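PDB 6QDI: PA14 domain-containing protein from Clostridium clariflavum, which probably senses plant biomass outside the cell, its tandem calcium-binding PA14 domains recognising sugars as part of an RsgI-type anti-sigma factor. Local coordinates for residues V178-W183 with R284-Q289; Y217-D222 with I242-T247. All blocks are in the same frame, centred on the assembly; numbering follows the deposited sequence. Where two conformers were deposited one is given.

Contact 1: V178-W183 with R284-Q289; sequences VIDFNW and RSVVPQ
The carboxylate of Asp180 offers one of its flat faces to Val286: CG2 of Val286 stands almost directly above the group, 3.7 Å from Asp180 CG. The two side chains meet at about a right angle. A chi1 of -174° swings the Asp180 carboxylate away from the backbone N and under the methyl, while OD1 forms a salt bridge with Arg274 on strand 271-279. The other methyl of Val286 turns to the neighbouring valine, CG1 coming 3.9 Å from Val178 CB. Val178 in turn sends CG1 into the bend at 287-289, where it packs 3.5 Å from Gln289 N and 3.6 Å from Val287 O. Direct backbone pairing is replaced here by a water, which accepts from Ile179 N at 2.9 Å and donates to Val287 O at 2.8 Å. Both segments hydrogen-bond to the backbone of strand 271-279, Ile179 through Leu275 and Ser285 through Trp277. On the side of the first PA14 domain, Asn11 ND2 donates a hydrogen bond to Asp180 O. The contact thus joins two pieces of a single sheet by valine packing and one water, and its charged group finds its strong partner in Arg274 while using a face for apolar contact.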
ATOM      1  N   VAL A 178      -7.931   8.199   3.935  1.00  6.93           N
ATOM      2  CA  VAL A 178      -7.031   8.122   5.063  1.00  7.22           C
ATOM      3  C   VAL A 178      -5.679   8.712   4.688  1.00  6.93           C
ATOM      4  O   VAL A 178      -5.410   8.882   3.506  1.00  8.76           O
ATOM      5  CB  VAL A 178      -6.838   6.677   5.591  1.00  8.46           C
ATOM      6  CG1 VAL A 178      -8.095   6.109   6.172  1.00  8.64           C
ATOM      7  CG2 VAL A 178      -6.260   5.772   4.526  1.00  9.31           C
ATOM      8  N   ILE A 179      -4.861   9.008   5.686  1.00  6.75           N
ATOM      9  CA  ILE A 179      -3.503   9.432   5.426  1.00  6.82           C
ATOM     10  C   ILE A 179      -2.593   8.236   5.736  1.00  6.33           C
ATOM     11  O   ILE A 179      -2.152   8.042   6.852  1.00  6.83           O
ATOM     12  CB  ILE A 179      -3.113  10.669   6.213  1.00  7.82           C
ATOM     13  CG1 ILE A 179      -4.180  11.759   6.194  1.00  9.31           C
ATOM     14  CG2 ILE A 179      -1.736  11.172   5.731  1.00  8.03           C
ATOM     15  CD1 ILE A 179      -4.663  12.137   4.835  1.00 10.30           C
ATOM     16  N   ASP A 180      -2.353   7.441   4.698  1.00  6.44           N
ATOM     17  CA  ASP A 180      -1.567   6.209   4.832  1.00  6.95           C
ATOM     18  C   ASP A 180      -0.867   5.987   3.509  1.00  6.65           C
ATOM     19  O   ASP A 180      -1.344   5.199   2.689  1.00  8.38           O
ATOM     20  CB  ASP A 180      -2.494   5.056   5.181  1.00  8.33           C
ATOM     21  CG  ASP A 180      -1.765   3.783   5.476  1.00 10.95           C
ATOM     22  OD1 ASP A 180      -0.564   3.839   5.757  1.00 13.97           O
ATOM     23  OD2 ASP A 180      -2.407   2.712   5.484  1.00 12.04           O
ATOM     24  N   PHE A 181       0.222   6.705   3.281  1.00  6.31           N
ATOM     25  CA  PHE A 181       0.850   6.776   1.969  1.00  6.50           C
ATOM     26  C   PHE A 181       2.302   6.325   1.988  1.00  6.12           C
ATOM     27  O   PHE A 181       3.081   6.689   2.873  1.00  6.53           O
ATOM     28  CB  PHE A 181       0.856   8.222   1.463  1.00  6.72           C
ATOM     29  CG  PHE A 181      -0.507   8.717   1.042  1.00  6.88           C
ATOM     30  CD1 PHE A 181      -1.029   8.355  -0.171  1.00  7.70           C
ATOM     31  CD2 PHE A 181      -1.252   9.522   1.879  1.00  7.21           C
ATOM     32  CE1 PHE A 181      -2.241   8.829  -0.584  1.00  8.33           C
ATOM     33  CE2 PHE A 181      -2.519   9.934   1.497  1.00  8.26           C
ATOM     34  CZ  PHE A 181      -3.009   9.601   0.250  1.00  9.06           C
ATOM     35  N   ASN A 182       2.685   5.570   0.955  1.00  5.90           N
ATOM     36  CA  ASN A 182       4.072   5.261   0.679  1.00  6.03           C
ATOM     37  C   ASN A 182       4.161   5.137  -0.823  1.00  6.10           C
ATOM     38  O   ASN A 182       3.760   4.121  -1.399  1.00  6.74           O
ATOM     39  CB  ASN A 182       4.541   4.023   1.413  1.00  6.65           C
ATOM     40  CG  ASN A 182       6.011   3.722   1.133  1.00  6.95           C
ATOM     41  OD1 ASN A 182       6.625   4.366   0.288  1.00  6.76           O
ATOM     42  ND2 ASN A 182       6.551   2.743   1.823  1.00  7.95           N
ATOM     43  N   TRP A 183       4.621   6.213  -1.458  1.00  6.15           N
ATOM     44  CA  TRP A 183       4.653   6.297  -2.901  1.00  6.86           C
ATOM     45  C   TRP A 183       5.969   5.767  -3.486  1.00  6.26           C
ATOM     46  O   TRP A 183       6.128   5.816  -4.705  1.00  6.62           O
ATOM     47  CB  TRP A 183       4.489   7.741  -3.375  1.00  7.25           C
ATOM     48  CG  TRP A 183       3.240   8.449  -2.929  1.00  7.04           C
ATOM     49  CD1 TRP A 183       2.008   8.372  -3.506  1.00  7.14           C
ATOM     50  CD2 TRP A 183       3.134   9.395  -1.850  1.00  6.67           C
ATOM     51  NE1 TRP A 183       1.118   9.175  -2.809  1.00  7.30           N
ATOM     52  CE2 TRP A 183       1.792   9.828  -1.815  1.00  6.73           C
ATOM     53  CE3 TRP A 183       4.039   9.938  -0.935  1.00  7.24           C
ATOM     54  CZ2 TRP A 183       1.342  10.818  -0.907  1.00  7.30           C
ATOM     55  CZ3 TRP A 183       3.580  10.853  -0.006  1.00  7.97           C
ATOM     56  CH2 TRP A 183       2.258  11.284  -0.014  1.00  7.70           C
ATOM     57  N   ARG A 284      -2.238   1.648  18.407  1.00 10.97           N
ATOM     58  CA  ARG A 284      -1.653   2.521  17.410  1.00 10.46           C
ATOM     59  C   ARG A 284      -1.991   2.035  16.010  1.00 10.37           C
ATOM     60  O   ARG A 284      -1.687   0.906  15.635  1.00 10.84           O
ATOM     61  CB  ARG A 284      -0.144   2.621  17.589  1.00 11.03           C
ATOM     62  CG  ARG A 284       0.495   3.553  16.589  1.00 11.23           C
ATOM     63  CD  ARG A 284       1.960   3.770  16.867  1.00 12.60           C
ATOM     64  NE  ARG A 284       2.592   4.400  15.709  1.00 14.42           N
ATOM     65  CZ  ARG A 284       3.890   4.703  15.653  1.00 17.76           C
ATOM     66  NH1 ARG A 284       4.689   4.472  16.700  1.00 20.24           N
ATOM     67  NH2 ARG A 284       4.375   5.267  14.559  1.00 21.06           N
ATOM     68  N   SER A 285      -2.611   2.924  15.223  1.00  9.47           N
ATOM     69  CA  SER A 285      -3.224   2.524  13.959  1.00  8.57           C
ATOM     70  C   SER A 285      -3.588   3.763  13.164  1.00  7.81           C
ATOM     71  O   SER A 285      -3.725   4.844  13.721  1.00  8.19           O
ATOM     72  CB  SER A 285      -4.488   1.674  14.215  1.00  9.18           C
ATOM     73  OG  SER A 285      -5.382   2.319  15.104  1.00  9.26           O
ATOM     74  N   VAL A 286      -3.730   3.602  11.852  1.00  7.61           N
ATOM     75  CA  VAL A 286      -4.069   4.710  10.962  1.00  7.63           C
ATOM     76  C   VAL A 286      -5.393   5.288  11.408  1.00  6.64           C
ATOM     77  O   VAL A 286      -6.376   4.552  11.650  1.00  7.17           O
ATOM     78  CB  VAL A 286      -4.130   4.144   9.522  1.00  8.12           C
ATOM     79  CG1 VAL A 286      -4.773   5.107   8.556  1.00  8.67           C
ATOM     80  CG2 VAL A 286      -2.741   3.725   9.047  1.00  9.23           C
ATOM     81  N   VAL A 287      -5.445   6.612  11.490  1.00  6.33           N
ATOM     82  CA  VAL A 287      -6.714   7.255  11.822  1.00  6.55           C
ATOM     83  C   VAL A 287      -7.708   6.948  10.702  1.00  6.36           C
ATOM     84  O   VAL A 287      -7.414   7.197   9.538  1.00  6.76           O
ATOM     85  CB  VAL A 287      -6.545   8.778  12.001  1.00  6.53           C
ATOM     86  CG1 VAL A 287      -7.883   9.414  12.383  1.00  7.30           C
ATOM     87  CG2 VAL A 287      -5.523   9.088  13.067  1.00  7.19           C
ATOM     88  N   PRO A 288      -8.876   6.383  11.004  1.00  6.24           N
ATOM     89  CA  PRO A 288      -9.698   5.831   9.942  1.00  6.82           C
ATOM     90  C   PRO A 288     -10.595   6.865   9.266  1.00  6.39           C
ATOM     91  O   PRO A 288     -10.946   7.894   9.863  1.00  6.63           O
ATOM     92  CB  PRO A 288     -10.565   4.799  10.682  1.00  7.96           C
ATOM     93  CG  PRO A 288     -10.756   5.459  12.038  1.00  8.04           C
ATOM     94  CD  PRO A 288      -9.416   6.094  12.348  1.00  7.30           C
ATOM     95  N   GLN A 289     -11.001   6.532   8.057  1.00  6.55           N
ATOM     96  CA  GLN A 289     -11.911   7.357   7.288  0.50  6.66           C
ATOM     97  C   GLN A 289     -13.154   7.733   8.094  1.00  6.29           C
ATOM     98  O   GLN A 289     -13.648   8.851   7.986  1.00  6.30           O
ATOM     99  CB  GLN A 289     -12.288   6.607   6.015  0.50  6.88           C
ATOM    100  CG  GLN A 289     -13.217   7.374   5.084  0.50  6.64           C
ATOM    101  CD  GLN A 289     -13.498   6.600   3.831  0.50  7.08           C
ATOM    102  OE1 GLN A 289     -13.642   5.384   3.889  0.50  9.70           O
ATOM    103  NE2 GLN A 289     -13.611   7.274   2.706  0.50  6.35           N
TER
HETATM  104  O   HOH W   1      -5.210   8.682   8.535  1.00  7.28           O

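Contact 2: Y217-D222 with I242-T247; sequences YVSYDD and INTAKT. With CA (calcium ion), chain E.
Backbone hydrogen bonds between Tyr217-Asp222 and Ile242-Thr247 set the antiparallel register. Val218 and Ala245 bond reciprocally, both at 2.9 Å, N to O; Tyr220 and Asn243 pair the same way, a little longer from Asn243 N to Tyr220 O (3.1 Å), with 171° at the hydrogen between Tyr220 N and Asn243 O. Among polar side chains, Ser219 OG and Thr244 OG1, both anti to their carbonyl carbons, share a hydrogen bond of 2.8 Å across a non-hydrogen-bonded pair. Asn243 OD1 folds back to accept from Thr244 N in its carbonyl plane. Van der Waals packing follows on both faces. Over one face of the Tyr220 ring lies the backbone O of Asn243, the acceptor of Tyr220 N, while CE1 reaches Ala245 CB at 4.3 Å and OH bonds to Glu241; Tyr217 and Lys246 lie side by side, Lys246 CD 3.7 Å from Tyr217 CE2. Ile242 CG1 lies against the Asp221 carboxylate, 3.5 Å from Asp221 OD2. In the metal site, Asp221 OD1 and Asp222 OD2 each bind calcium at 2.4 Å, with Asn266, Gly268 and Ala270 completing the protein ligands. Adjacent aspartates joined by a cis peptide at a calcium are the signature of PA14 adhesin sugar sites, and this site probably works likewise.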
ATOM      1  N   TYR A 217       0.371  10.163  16.017  1.00  8.94           N
ATOM      2  CA  TYR A 217       1.699   9.833  15.491  1.00  9.26           C
ATOM      3  C   TYR A 217       1.728  10.208  14.024  1.00  9.07           C
ATOM      4  O   TYR A 217       0.854   9.817  13.243  1.00 10.58           O
ATOM      5  CB  TYR A 217       1.996   8.356  15.614  1.00  9.69           C
ATOM      6  CG  TYR A 217       2.006   7.807  17.027  1.00 10.49           C
ATOM      7  CD1 TYR A 217       0.859   7.457  17.706  1.00 11.94           C
ATOM      8  CD2 TYR A 217       3.209   7.651  17.684  1.00 14.05           C
ATOM      9  CE1 TYR A 217       0.935   6.966  19.017  1.00 13.49           C
ATOM     10  CE2 TYR A 217       3.275   7.152  18.968  1.00 15.55           C
ATOM     11  CZ  TYR A 217       2.125   6.818  19.620  1.00 15.41           C
ATOM     12  OH  TYR A 217       2.130   6.333  20.915  1.00 21.26           O
ATOM     13  N   VAL A 218       2.780  10.906  13.626  1.00  8.35           N
ATOM     14  CA  VAL A 218       3.011  11.192  12.212  1.00  7.90           C
ATOM     15  C   VAL A 218       4.341  10.570  11.839  1.00  8.15           C
ATOM     16  O   VAL A 218       5.397  10.931  12.395  1.00  9.18           O
ATOM     17  CB  VAL A 218       3.040  12.698  11.945  1.00  8.79           C
ATOM     18  CG1 VAL A 218       3.356  12.998  10.499  1.00  9.76           C
ATOM     19  CG2 VAL A 218       1.705  13.296  12.298  1.00 10.11           C
ATOM     20  N   SER A 219       4.306   9.631  10.900  1.00  7.80           N
ATOM     21  CA  SER A 219       5.533   9.018  10.355  1.00  8.21           C
ATOM     22  C   SER A 219       5.736   9.595   8.967  1.00  7.22           C
ATOM     23  O   SER A 219       4.815   9.613   8.192  1.00  8.97           O
ATOM     24  CB  SER A 219       5.353   7.523  10.283  1.00  9.89           C
ATOM     25  OG  SER A 219       5.094   6.959  11.539  1.00 13.15           O
ATOM     26  N   TYR A 220       6.928  10.084   8.671  1.00  7.82           N
ATOM     27  CA  TYR A 220       7.155  10.891   7.461  1.00  8.14           C
ATOM     28  C   TYR A 220       8.512  10.604   6.842  1.00  7.45           C
ATOM     29  O   TYR A 220       9.500  10.304   7.551  1.00  8.88           O
ATOM     30  CB  TYR A 220       7.034  12.419   7.770  1.00  8.90           C
ATOM     31  CG  TYR A 220       7.948  12.885   8.883  1.00 10.15           C
ATOM     32  CD1 TYR A 220       7.564  12.837  10.204  1.00 10.92           C
ATOM     33  CD2 TYR A 220       9.252  13.342   8.633  1.00 11.71           C
ATOM     34  CE1 TYR A 220       8.425  13.179  11.239  1.00 11.94           C
ATOM     35  CE2 TYR A 220      10.083  13.725   9.677  1.00 12.20           C
ATOM     36  CZ  TYR A 220       9.687  13.615  10.969  1.00 14.29           C
ATOM     37  OH  TYR A 220      10.491  13.954  12.040  1.00 16.74           O
ATOM     38  N   ASP A 221       8.530  10.792   5.523  1.00  6.77           N
ATOM     39  CA  ASP A 221       9.775  10.875   4.756  1.00  7.10           C
ATOM     40  C   ASP A 221       9.445  11.968   3.733  1.00  6.68           C
ATOM     41  O   ASP A 221       8.683  11.676   2.807  1.00  6.88           O
ATOM     42  CB  ASP A 221      10.079   9.559   4.046  1.00  7.88           C
ATOM     43  CG  ASP A 221      11.234   9.657   3.090  1.00  7.67           C
ATOM     44  OD1 ASP A 221      11.667  10.823   2.783  1.00  7.77           O
ATOM     45  OD2 ASP A 221      11.711   8.603   2.635  1.00  8.51           O
ATOM     46  N   ASP A 222       9.873  13.230   3.912  1.00  6.56           N
ATOM     47  CA  ASP A 222      10.936  13.669   4.785  1.00  7.36           C
ATOM     48  C   ASP A 222      10.713  14.960   5.553  1.00  7.45           C
ATOM     49  O   ASP A 222      11.616  15.386   6.259  1.00  8.95           O
ATOM     50  CB  ASP A 222      12.298  13.685   4.045  1.00  7.72           C
ATOM     51  CG  ASP A 222      12.253  14.510   2.815  1.00  7.77           C
ATOM     52  OD1 ASP A 222      12.266  15.773   2.944  1.00  9.31           O
ATOM     53  OD2 ASP A 222      12.192  13.964   1.685  1.00  7.89           O
ATOM     54  N   ILE A 242      13.837  10.566   7.638  1.00 15.10           N
ATOM     55  CA  ILE A 242      12.768   9.573   7.765  1.00 14.27           C
ATOM     56  C   ILE A 242      12.602   9.329   9.244  1.00 15.03           C
ATOM     57  O   ILE A 242      13.537   8.871   9.885  1.00 18.49           O
ATOM     58  CB  ILE A 242      13.140   8.244   7.070  1.00 17.73           C
ATOM     59  CG1 ILE A 242      13.522   8.500   5.603  1.00 17.04           C
ATOM     60  CG2 ILE A 242      11.985   7.231   7.187  1.00 19.82           C
ATOM     61  CD1 ILE A 242      14.230   7.347   4.920  0.30 14.57           C
ATOM     62  N   ASN A 243      11.443   9.667   9.816  1.00 13.03           N
ATOM     63  CA  ASN A 243      11.276   9.563  11.231  1.00 13.40           C
ATOM     64  C   ASN A 243       9.813   9.581  11.528  1.00 11.90           C
ATOM     65  O   ASN A 243       8.942   9.540  10.660  1.00 11.55           O
ATOM     66  CB  ASN A 243      12.044  10.686  11.939  1.00 15.47           C
ATOM     67  CG  ASN A 243      12.699  10.244  13.267  1.00 19.77           C
ATOM     68  OD1 ASN A 243      12.154   9.430  13.977  1.00 19.77           O
ATOM     69  ND2 ASN A 243      13.887  10.801  13.593  1.00 24.97           N
ATOM     70  N   THR A 244       9.570   9.462  12.814  1.00 14.29           N
ATOM     71  CA  THR A 244       8.241   9.526  13.338  1.00 12.99           C
ATOM     72  C   THR A 244       8.298  10.568  14.460  1.00 12.33           C
ATOM     73  O   THR A 244       9.333  10.763  15.119  1.00 19.18           O
ATOM     74  CB  THR A 244       7.718   8.144  13.876  1.00 16.94           C
ATOM     75  OG1 THR A 244       7.617   7.123  12.853  1.00 18.37           O
ATOM     76  CG2 THR A 244       6.380   8.254  14.528  1.00 17.95           C
ATOM     77  N   ALA A 245       7.178  11.227  14.684  1.00  9.39           N
ATOM     78  CA  ALA A 245       7.004  12.164  15.785  1.00  9.87           C
ATOM     79  C   ALA A 245       5.617  11.933  16.363  1.00  9.09           C
ATOM     80  O   ALA A 245       4.715  11.417  15.681  1.00  9.65           O
ATOM     81  CB  ALA A 245       7.135  13.603  15.292  1.00 11.08           C
ATOM     82  N   LYS A 246       5.413  12.355  17.595  1.00  9.86           N
ATOM     83  CA  LYS A 246       4.132  12.183  18.250  1.00 10.16           C
ATOM     84  C   LYS A 246       3.760  13.400  19.071  1.00 10.23           C
ATOM     85  O   LYS A 246       4.627  14.179  19.505  1.00 11.07           O
ATOM     86  CB  LYS A 246       4.114  10.947  19.100  1.00 11.62           C
ATOM     87  CG  LYS A 246       5.061  10.938  20.296  1.00 13.26           C
ATOM     88  CD  LYS A 246       5.031   9.593  21.037  1.00 16.50           C
ATOM     89  CE  LYS A 246       6.038   9.449  22.173  1.00 21.36           C
ATOM     90  NZ  LYS A 246       6.288  10.670  22.973  1.00 29.82           N
ATOM     91  N   THR A 247       2.454  13.523  19.286  1.00  9.40           N
ATOM     92  CA  THR A 247       1.945  14.524  20.221  1.00  9.46           C
ATOM     93  C   THR A 247       2.097  14.013  21.655  1.00  9.82           C
ATOM     94  O   THR A 247       2.286  12.825  21.890  1.00 10.88           O
ATOM     95  CB  THR A 247       0.470  14.876  19.939  1.00  9.63           C
ATOM     96  OG1 THR A 247      -0.374  13.755  20.202  1.00 10.01           O
ATOM     97  CG2 THR A 247       0.282  15.321  18.495  1.00 10.14           C
TER
HETATM   98 CA    CA E 404      12.430  11.772   0.754  0.95  7.28          CA

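Both contacts belong to the sheet of the second PA14 domain that contains strand 271-279, and they reach that strand from its two edges: contact 1 through 180-184 and 285-286, contact 2 through 212-220. Contact 1 sits nearer the middle of the chain, beside the first domain, and relies on apolar contact and a water. Contact 2 is regular strand pairing farther out, with Val218, Tyr220 and Asp221 buried on one strand and Ile242, Asn243 and Lys246 exposed on the other, and it ends at a calcium site. Arg284 connects them: its guanidinium group makes a cation-pi contact with Tyr217 and packs against Ser219 and Thr244, while NE is salt-bridged to Glu276.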